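Local coordinates for protein metal-dependent hydrolase (Lactobacillus plantarum, PDB 2F6K) that probably catalyses the decarboxylation of 2-amino-3-carboxymuconate 6-semialdehyde, as a manganese-binding member of the amidohydrolase superfamily, at residues M182-M187 and Y230-H235; Y190-K195 and I199-P204; T251-S254 and H260-Y263. All blocks are in the same frame, centred on the assembly; numbering follows the deposited sequence.

Contact 1: residues M182-M187 and Y230-H235; sequences MTFINM and YDVMHH
Helix segments 182-187 and 230-235 come closest, backbone to backbone, at Phe184 and Val232, whose CA atoms lie 10.1 Å apart, so the interval must be spanned by side chains alone. Phe184 does most of the spanning. Its CG stands anti to the backbone N (chi1 177°), which throws the ring out from its helix with CZ in the lead. That carbon meets two consecutive residues of the partner: Val232 CG1 lies 3.8 Å from Phe184 CZ and 4.0 Å from Phe184 CE1, the valine and phenylalanine side chains lying alongside and pointing opposite ways. Both helices belong to the helical layer outside the parallel barrel of this amidohydrolase-family protein. The second partner is the selenomethionine Met233, folded by bends at chi2 and chi3. Its SE is 3.8 Å from Phe184 CZ and 4.6 Å from the ring centroid, 44° off the ring normal, an oblique Met-aromatic contact. Leu210 of helix 210-225 touches both Phe184 and Met233, while Phe193 packs on Val232. Away from this buried apolar junction, Met182 and Ile185 of the first helix pack on Asp166 of the second subunit.

Contact 2: residues Y190-K195 and I199-P204; sequences YHFFEK and IKVIIP
The carbonyl oxygen of His191 receives two backbone N-H groups of the short helix that follows it: a bond of 2.8 Å from Lys195 N to His191 O, and a weak one from Glu194 N. His191, at positive phi (53°), both closes helix 171-189 as the C-prime residue of a Schellman motif, in which Phe192 N bonds to Met187 O, and occupies the N-cap position of helix 192-195. This close join between the two helices brings two successive phenylalanines to strand 200-203. Their first torsions differ: Phe192 has CG anti to the backbone N (chi1 -174°), Phe193 anti to the carbonyl carbon (chi1 -50°), yet both rings arrive at one methyl group. Val201 CG2 lies 4.0 Å from Phe192 CE1, meeting that ring obliquely, and 4.0 Å from Phe193 CE1, approaching this second ring edge-on. Between the two rings, Phe192 CD1 lies above Phe193, nearer its periphery than its centre. Ile199 completes the apolar cluster, its CD1 3.7 Å from Phe192 CZ, with the two side chains at about a right angle. Tyr141 and Tyr196 each make an edge-to-face contact with Phe192, and Lys195 NZ forms a salt bridge to Glu138 beyond the buried patch. The CB of Val201 points to helix 192-195, whereas Ile202, next along the strand, makes no contact with that helix and packs on Ile150 and Tyr237 of the neighbouring strands, an alternation characteristic of a TIM barrel.

Contact 3: residues T251-S254 and H260-Y263; sequences TLMS and HLLY
Leu261 divides its two methyl groups between two neighbours on segment 251-254, and the neighbours meet it at different angles. With Leu252 the meeting is methyl to methyl, CD2 of Leu261 lying 3.8 Å from CD2 of Leu252 as the two leucines overlap side by side with their directions reversed. With the selenomethionine Met253 it is crosswise: the side chains stand at about a right angle, and Leu261 CD1 comes closest at Met253 CG, 4.0 Å away. Leu252 reaches the strand because its CG is anti to the backbone N (chi1 173°). This apolar interface belongs to a beta-alpha-beta crossover of the barrel, in which strand 237-239 leads through helix 248-252 to the parallel strand 261-262, and Phe238 of the first strand packs on both Leu252 and Leu261. Just beyond Met253 the chain is held by a doubly bonded oxygen: Thr251 O accepts Ser254 N at 3.1 Å and Ser254 OG at 2.8 Å, the hydroxyl arriving in the carbonyl plane with a C=O...OG angle of 157°. Ser254 OG also bonds to Arg247 NH1 of the second subunit, so the residue that follows the apolar contact faces the subunit interface.

Overall arrangement
Read from the N terminus, the chain first passes 182-187, which contact 1 rejoins at 230-235 after 42 intervening residues. Contact 2 is nested inside that loop, closing a much shorter one between 190-195 and 199-204. Contact 3 follows in series, returning 251-254 to 260-263, so no two loops cross. The principle illustrated is that closures of very different length join parts of one barrel: Phe184 of contact 1 packs on Ile203 of contact 2, Met233 of contact 1 meets Leu252 of contact 3, and Ile202 touches Leu262 past the intervening strand 237-239. The manganese ligands His154, at the end of strand 150-154, and Asp266, shortly beyond strand 261-262, belong to the same barrel.

Contact 1: residues M182-M187 and Y230-H235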
loop_
_atom_site.group_PDB
_atom_site.type_symbol
_atom_site.label_atom_id
_atom_site.label_comp_id
_atom_site.label_asym_id
_atom_site.label_seq_id
_atom_site.Cartn_x
_atom_site.Cartn_y
_atom_site.Cartn_z
HETATM N N MSE A 182 -13.636 -9.380 -2.693
HETATM C CA MSE A 182 -12.667 -9.139 -3.750
HETATM C C MSE A 182 -12.254 -10.465 -4.384
HETATM O O MSE A 182 -12.116 -10.555 -5.605
HETATM C CB MSE A 182 -11.439 -8.405 -3.204
HETATM C CG MSE A 182 -11.733 -7.004 -2.668
HETATM SE SE MSE A 182 -10.111 -5.960 -2.305
HETATM C CE MSE A 182 -9.634 -6.694 -0.581
ATOM N N THR A 183 -12.091 -11.495 -3.555
ATOM C CA THR A 183 -11.690 -12.801 -4.049
ATOM C C THR A 183 -12.726 -13.448 -4.970
ATOM O O THR A 183 -12.362 -14.032 -5.990
ATOM C CB THR A 183 -11.370 -13.761 -2.892
ATOM O OG1 THR A 183 -10.315 -13.208 -2.095
ATOM C CG2 THR A 183 -10.919 -15.121 -3.432
ATOM N N PHE A 184 -14.005 -13.353 -4.614
ATOM C CA PHE A 184 -15.066 -13.927 -5.440
ATOM C C PHE A 184 -15.048 -13.312 -6.841
ATOM O O PHE A 184 -15.152 -14.011 -7.847
ATOM C CB PHE A 184 -16.435 -13.664 -4.813
ATOM C CG PHE A 184 -17.587 -14.162 -5.640
ATOM C CD1 PHE A 184 -17.870 -15.521 -5.716
ATOM C CD2 PHE A 184 -18.407 -13.274 -6.317
ATOM C CE1 PHE A 184 -18.957 -15.987 -6.447
ATOM C CE2 PHE A 184 -19.505 -13.732 -7.058
ATOM C CZ PHE A 184 -19.776 -15.090 -7.118
ATOM N N ILE A 185 -14.929 -11.995 -6.899
ATOM C CA ILE A 185 -14.916 -11.314 -8.170
ATOM C C ILE A 185 -13.656 -11.692 -8.946
ATOM O O ILE A 185 -13.684 -11.831 -10.169
ATOM C CB ILE A 185 -14.992 -9.790 -7.945
ATOM C CG1 ILE A 185 -16.272 -9.470 -7.164
ATOM C CG2 ILE A 185 -14.958 -9.056 -9.277
ATOM C CD1 ILE A 185 -16.514 -7.996 -6.899
ATOM N N ASN A 186 -12.553 -11.877 -8.228
ATOM C CA ASN A 186 -11.302 -12.238 -8.868
ATOM C C ASN A 186 -11.530 -13.568 -9.582
ATOM O O ASN A 186 -11.066 -13.787 -10.703
ATOM C CB ASN A 186 -10.207 -12.386 -7.812
ATOM C CG ASN A 186 -8.819 -12.448 -8.416
ATOM O OD1 ASN A 186 -8.108 -13.438 -8.266
ATOM N ND2 ASN A 186 -8.427 -11.384 -9.102
HETATM N N MSE A 187 -12.266 -14.450 -8.918
HETATM C CA MSE A 187 -12.566 -15.755 -9.467
HETATM C C MSE A 187 -13.474 -15.622 -10.693
HETATM O O MSE A 187 -13.410 -16.422 -11.623
HETATM C CB MSE A 187 -13.199 -16.613 -8.377
HETATM C CG MSE A 187 -12.236 -16.889 -7.235
HETATM SE SE MSE A 187 -13.038 -17.799 -5.738
HETATM C CE MSE A 187 -12.908 -19.645 -6.319
ATOM N N TYR A 230 -25.344 -14.275 -11.596
ATOM C CA TYR A 230 -26.504 -14.934 -11.001
ATOM C C TYR A 230 -26.456 -16.446 -11.159
ATOM O O TYR A 230 -26.944 -17.165 -10.288
ATOM C CB TYR A 230 -27.790 -14.383 -11.605
ATOM C CG TYR A 230 -27.885 -12.894 -11.429
ATOM C CD1 TYR A 230 -27.985 -12.327 -10.152
ATOM C CD2 TYR A 230 -27.849 -12.039 -12.533
ATOM C CE1 TYR A 230 -28.050 -10.942 -9.981
ATOM C CE2 TYR A 230 -27.912 -10.661 -12.376
ATOM C CZ TYR A 230 -28.014 -10.115 -11.099
ATOM O OH TYR A 230 -28.086 -8.743 -10.950
ATOM N N ASP A 231 -25.890 -16.940 -12.260
ATOM C CA ASP A 231 -25.777 -18.389 -12.434
ATOM C C ASP A 231 -24.722 -18.906 -11.463
ATOM O O ASP A 231 -24.884 -19.968 -10.859
ATOM C CB ASP A 231 -25.370 -18.761 -13.862
ATOM C CG ASP A 231 -26.484 -18.549 -14.858
ATOM O OD1 ASP A 231 -27.660 -18.805 -14.497
ATOM O OD2 ASP A 231 -26.181 -18.141 -16.004
ATOM N N VAL A 232 -23.641 -18.144 -11.311
ATOM C CA VAL A 232 -22.567 -18.533 -10.407
ATOM C C VAL A 232 -23.068 -18.601 -8.957
ATOM O O VAL A 232 -22.686 -19.495 -8.194
ATOM C CB VAL A 232 -21.377 -17.551 -10.502
ATOM C CG1 VAL A 232 -20.254 -18.005 -9.587
ATOM C CG2 VAL A 232 -20.882 -17.474 -11.938
HETATM N N MSE A 233 -23.930 -17.659 -8.581
HETATM C CA MSE A 233 -24.470 -17.645 -7.228
HETATM C C MSE A 233 -25.309 -18.892 -6.959
HETATM O O MSE A 233 -25.493 -19.292 -5.811
HETATM C CB MSE A 233 -25.299 -16.376 -7.001
HETATM C CG MSE A 233 -24.455 -15.083 -6.938
HETATM SE SE MSE A 233 -23.167 -15.053 -5.456
HETATM C CE MSE A 233 -24.415 -14.691 -4.025
ATOM N N HIS A 234 -25.810 -19.511 -8.021
ATOM C CA HIS A 234 -26.607 -20.726 -7.878
ATOM C C HIS A 234 -25.682 -21.929 -7.801
ATOM O O HIS A 234 -26.007 -22.943 -7.188
ATOM C CB HIS A 234 -27.542 -20.902 -9.079
ATOM C CG HIS A 234 -28.767 -20.046 -9.025
ATOM N ND1 HIS A 234 -29.375 -19.545 -10.157
ATOM C CD2 HIS A 234 -29.511 -19.620 -7.977
ATOM C CE1 HIS A 234 -30.440 -18.844 -9.809
ATOM N NE2 HIS A 234 -30.545 -18.875 -8.492
ATOM N N HIS A 235 -24.518 -21.790 -8.424
ATOM C CA HIS A 235 -23.532 -22.856 -8.505
ATOM C C HIS A 235 -22.675 -23.105 -7.271
ATOM O O HIS A 235 -22.349 -24.251 -6.970
ATOM C CB HIS A 235 -22.631 -22.596 -9.712
ATOM C CG HIS A 235 -21.610 -23.664 -9.952
ATOM N ND1 HIS A 235 -20.254 -23.429 -9.852
ATOM C CD2 HIS A 235 -21.741 -24.954 -10.339
ATOM C CE1 HIS A 235 -19.595 -24.528 -10.174
ATOM N NE2 HIS A 235 -20.474 -25.468 -10.474
#

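Contact 2: residues Y190-K195 and I199-P204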
loop_
_atom_site.group_PDB
_atom_site.type_symbol
_atom_site.label_atom_id
_atom_site.label_comp_id
_atom_site.label_asym_id
_atom_site.label_seq_id
_atom_site.Cartn_x
_atom_site.Cartn_y
_atom_site.Cartn_z
ATOM N N TYR A 190 -11.240 -14.581 -13.693
ATOM C CA TYR A 190 -10.449 -15.664 -14.262
ATOM C C TYR A 190 -11.237 -16.895 -14.714
ATOM O O TYR A 190 -10.657 -17.946 -14.969
ATOM C CB TYR A 190 -9.351 -16.062 -13.277
ATOM C CG TYR A 190 -8.269 -15.008 -13.169
ATOM C CD1 TYR A 190 -7.515 -14.648 -14.288
ATOM C CD2 TYR A 190 -8.015 -14.348 -11.960
ATOM C CE1 TYR A 190 -6.536 -13.657 -14.213
ATOM C CE2 TYR A 190 -7.037 -13.348 -11.872
ATOM C CZ TYR A 190 -6.302 -13.009 -13.005
ATOM O OH TYR A 190 -5.349 -12.015 -12.947
ATOM N N HIS A 191 -12.557 -16.751 -14.811
ATOM C CA HIS A 191 -13.436 -17.823 -15.258
ATOM C C HIS A 191 -13.247 -19.110 -14.467
ATOM O O HIS A 191 -13.323 -20.210 -15.017
ATOM C CB HIS A 191 -13.199 -18.090 -16.745
ATOM C CG HIS A 191 -13.156 -16.845 -17.578
ATOM N ND1 HIS A 191 -11.985 -16.171 -17.852
ATOM C CD2 HIS A 191 -14.147 -16.126 -18.155
ATOM C CE1 HIS A 191 -12.257 -15.089 -18.561
ATOM N NE2 HIS A 191 -13.562 -15.039 -18.757
ATOM N N PHE A 192 -13.019 -18.966 -13.168
ATOM C CA PHE A 192 -12.796 -20.112 -12.306
ATOM C C PHE A 192 -13.915 -21.157 -12.351
ATOM O O PHE A 192 -13.658 -22.346 -12.563
ATOM C CB PHE A 192 -12.574 -19.630 -10.866
ATOM C CG PHE A 192 -12.187 -20.724 -9.913
ATOM C CD1 PHE A 192 -13.138 -21.601 -9.413
ATOM C CD2 PHE A 192 -10.861 -20.889 -9.533
ATOM C CE1 PHE A 192 -12.776 -22.636 -8.543
ATOM C CE2 PHE A 192 -10.484 -21.921 -8.663
ATOM C CZ PHE A 192 -11.446 -22.793 -8.169
ATOM N N PHE A 193 -15.154 -20.718 -12.160
ATOM C CA PHE A 193 -16.294 -21.632 -12.143
ATOM C C PHE A 193 -16.592 -22.267 -13.504
ATOM O O PHE A 193 -17.150 -23.363 -13.592
ATOM C CB PHE A 193 -17.507 -20.877 -11.610
ATOM C CG PHE A 193 -17.227 -20.138 -10.329
ATOM C CD1 PHE A 193 -17.101 -20.828 -9.123
ATOM C CD2 PHE A 193 -17.023 -18.761 -10.337
ATOM C CE1 PHE A 193 -16.774 -20.159 -7.944
ATOM C CE2 PHE A 193 -16.696 -18.081 -9.159
ATOM C CZ PHE A 193 -16.570 -18.786 -7.959
ATOM N N GLU A 194 -16.199 -21.568 -14.560
ATOM C CA GLU A 194 -16.385 -22.018 -15.928
ATOM C C GLU A 194 -15.328 -23.082 -16.239
ATOM O O GLU A 194 -15.630 -24.115 -16.830
ATOM C CB GLU A 194 -16.229 -20.810 -16.847
ATOM C CG GLU A 194 -16.524 -21.008 -18.312
ATOM C CD GLU A 194 -16.466 -19.675 -19.066
ATOM O OE1 GLU A 194 -17.275 -18.775 -18.756
ATOM O OE2 GLU A 194 -15.609 -19.515 -19.959
ATOM N N LYS A 195 -14.093 -22.836 -15.810
ATOM C CA LYS A 195 -12.993 -23.764 -16.059
ATOM C C LYS A 195 -12.923 -24.947 -15.085
ATOM O O LYS A 195 -12.437 -26.025 -15.442
ATOM C CB LYS A 195 -11.652 -23.014 -16.045
ATOM C CG LYS A 195 -11.494 -21.972 -17.150
ATOM C CD LYS A 195 -10.023 -21.632 -17.385
ATOM C CE LYS A 195 -9.373 -21.042 -16.149
ATOM N NZ LYS A 195 -7.903 -20.860 -16.310
ATOM N N ILE A 199 -15.503 -28.323 -9.056
ATOM C CA ILE A 199 -15.135 -27.952 -7.702
ATOM C C ILE A 199 -16.362 -27.375 -7.025
ATOM O O ILE A 199 -17.140 -26.658 -7.648
ATOM C CB ILE A 199 -14.030 -26.888 -7.682
ATOM C CG1 ILE A 199 -12.758 -27.453 -8.324
ATOM C CG2 ILE A 199 -13.773 -26.441 -6.240
ATOM C CD1 ILE A 199 -11.617 -26.464 -8.407
ATOM N N LYS A 200 -16.538 -27.703 -5.751
ATOM C CA LYS A 200 -17.667 -27.197 -4.987
ATOM C C LYS A 200 -17.096 -26.168 -4.030
ATOM O O LYS A 200 -16.504 -26.511 -3.005
ATOM C CB LYS A 200 -18.326 -28.334 -4.223
ATOM C CG LYS A 200 -18.839 -29.431 -5.130
ATOM C CD LYS A 200 -18.942 -30.752 -4.388
ATOM C CE LYS A 200 -19.499 -31.823 -5.297
ATOM N NZ LYS A 200 -18.794 -31.825 -6.618
ATOM N N VAL A 201 -17.273 -24.903 -4.388
ATOM C CA VAL A 201 -16.760 -23.791 -3.611
ATOM C C VAL A 201 -17.707 -23.276 -2.537
ATOM O O VAL A 201 -18.825 -22.852 -2.821
ATOM C CB VAL A 201 -16.398 -22.628 -4.555
ATOM C CG1 VAL A 201 -15.906 -21.425 -3.772
ATOM C CG2 VAL A 201 -15.354 -23.094 -5.543
ATOM N N ILE A 202 -17.248 -23.317 -1.295
ATOM C CA ILE A 202 -18.031 -22.805 -0.176
ATOM C C ILE A 202 -17.521 -21.389 0.141
ATOM O O ILE A 202 -16.350 -21.215 0.498
ATOM C CB ILE A 202 -17.840 -23.666 1.094
ATOM C CG1 ILE A 202 -18.300 -25.106 0.838
ATOM C CG2 ILE A 202 -18.604 -23.048 2.262
ATOM C CD1 ILE A 202 -18.035 -26.052 2.018
ATOM N N ILE A 203 -18.379 -20.385 -0.009
ATOM C CA ILE A 203 -18.000 -19.009 0.309
ATOM C C ILE A 203 -18.564 -18.725 1.713
ATOM O O ILE A 203 -19.771 -18.785 1.937
ATOM C CB ILE A 203 -18.562 -18.036 -0.743
ATOM C CG1 ILE A 203 -17.911 -18.339 -2.100
ATOM C CG2 ILE A 203 -18.279 -16.603 -0.340
ATOM C CD1 ILE A 203 -18.441 -17.519 -3.243
ATOM N N PRO A 204 -17.684 -18.418 2.675
ATOM C CA PRO A 204 -18.052 -18.141 4.068
ATOM C C PRO A 204 -18.844 -16.878 4.373
ATOM O O PRO A 204 -18.927 -15.958 3.550
ATOM C CB PRO A 204 -16.699 -18.129 4.769
ATOM C CG PRO A 204 -15.836 -17.460 3.748
ATOM C CD PRO A 204 -16.248 -18.150 2.458
#

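Contact 3: residues T251-S254 and H260-Y263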
loop_
_atom_site.group_PDB
_atom_site.type_symbol
_atom_site.label_atom_id
_atom_site.label_comp_id
_atom_site.label_asym_id
_atom_site.label_seq_id
_atom_site.Cartn_x
_atom_site.Cartn_y
_atom_site.Cartn_z
ATOM N N THR A 251 -31.154 -11.732 2.192
ATOM C CA THR A 251 -30.789 -11.188 0.892
ATOM C C THR A 251 -30.151 -12.292 0.040
ATOM O O THR A 251 -30.512 -12.483 -1.126
ATOM C CB THR A 251 -29.801 -10.004 1.026
ATOM O OG1 THR A 251 -30.441 -8.914 1.702
ATOM C CG2 THR A 251 -29.351 -9.527 -0.348
ATOM N N LEU A 252 -29.225 -13.029 0.647
ATOM C CA LEU A 252 -28.516 -14.112 -0.021
ATOM C C LEU A 252 -29.438 -15.194 -0.586
ATOM O O LEU A 252 -29.127 -15.812 -1.606
ATOM C CB LEU A 252 -27.528 -14.761 0.952
ATOM C CG LEU A 252 -26.833 -16.031 0.443
ATOM C CD1 LEU A 252 -25.845 -15.672 -0.655
ATOM C CD2 LEU A 252 -26.121 -16.728 1.591
HETATM N N MSE A 253 -30.569 -15.422 0.072
HETATM C CA MSE A 253 -31.493 -16.457 -0.372
HETATM C C MSE A 253 -32.237 -16.127 -1.659
HETATM O O MSE A 253 -32.869 -17.001 -2.257
HETATM C CB MSE A 253 -32.468 -16.809 0.755
HETATM C CG MSE A 253 -31.746 -17.386 1.970
HETATM SE SE MSE A 253 -32.874 -17.924 3.442
HETATM C CE MSE A 253 -33.716 -16.224 3.765
ATOM N N SER A 254 -32.160 -14.876 -2.094
ATOM C CA SER A 254 -32.806 -14.503 -3.343
ATOM C C SER A 254 -31.811 -14.741 -4.488
ATOM O O SER A 254 -32.145 -14.562 -5.663
ATOM C CB SER A 254 -33.214 -13.029 -3.317
ATOM O OG SER A 254 -32.079 -12.188 -3.411
ATOM N N HIS A 260 -27.833 -25.219 -1.200
ATOM C CA HIS A 260 -26.416 -24.879 -1.072
ATOM C C HIS A 260 -26.063 -24.012 0.134
ATOM O O HIS A 260 -24.985 -23.413 0.174
ATOM C CB HIS A 260 -25.912 -24.197 -2.353
ATOM C CG HIS A 260 -25.801 -25.119 -3.529
ATOM N ND1 HIS A 260 -25.258 -24.726 -4.736
ATOM C CD2 HIS A 260 -26.163 -26.416 -3.686
ATOM C CE1 HIS A 260 -25.289 -25.740 -5.583
ATOM N NE2 HIS A 260 -25.834 -26.777 -4.970
ATOM N N LEU A 261 -26.957 -23.949 1.114
ATOM C CA LEU A 261 -26.714 -23.155 2.311
ATOM C C LEU A 261 -26.280 -24.071 3.446
ATOM O O LEU A 261 -26.993 -25.001 3.812
ATOM C CB LEU A 261 -27.978 -22.383 2.689
ATOM C CG LEU A 261 -28.455 -21.411 1.603
ATOM C CD1 LEU A 261 -29.830 -20.883 1.973
ATOM C CD2 LEU A 261 -27.448 -20.277 1.433
ATOM N N LEU A 262 -25.104 -23.805 4.004
ATOM C CA LEU A 262 -24.566 -24.642 5.066
ATOM C C LEU A 262 -24.394 -23.909 6.387
ATOM O O LEU A 262 -23.991 -22.752 6.416
ATOM C CB LEU A 262 -23.217 -25.196 4.623
ATOM C CG LEU A 262 -23.213 -25.925 3.279
ATOM C CD1 LEU A 262 -21.775 -26.128 2.820
ATOM C CD2 LEU A 262 -23.931 -27.260 3.419
ATOM N N TYR A 263 -24.692 -24.595 7.482
ATOM C CA TYR A 263 -24.545 -24.015 8.806
ATOM C C TYR A 263 -23.069 -23.903 9.169
ATOM O O TYR A 263 -22.256 -24.721 8.731
ATOM C CB TYR A 263 -25.228 -24.891 9.855
ATOM C CG TYR A 263 -24.895 -24.474 11.267
ATOM C CD1 TYR A 263 -25.301 -23.234 11.762
ATOM C CD2 TYR A 263 -24.154 -25.300 12.099
ATOM C CE1 TYR A 263 -24.971 -22.832 13.056
ATOM C CE2 TYR A 263 -23.823 -24.909 13.389
ATOM C CZ TYR A 263 -24.235 -23.678 13.859
ATOM O OH TYR A 263 -23.925 -23.301 15.142
#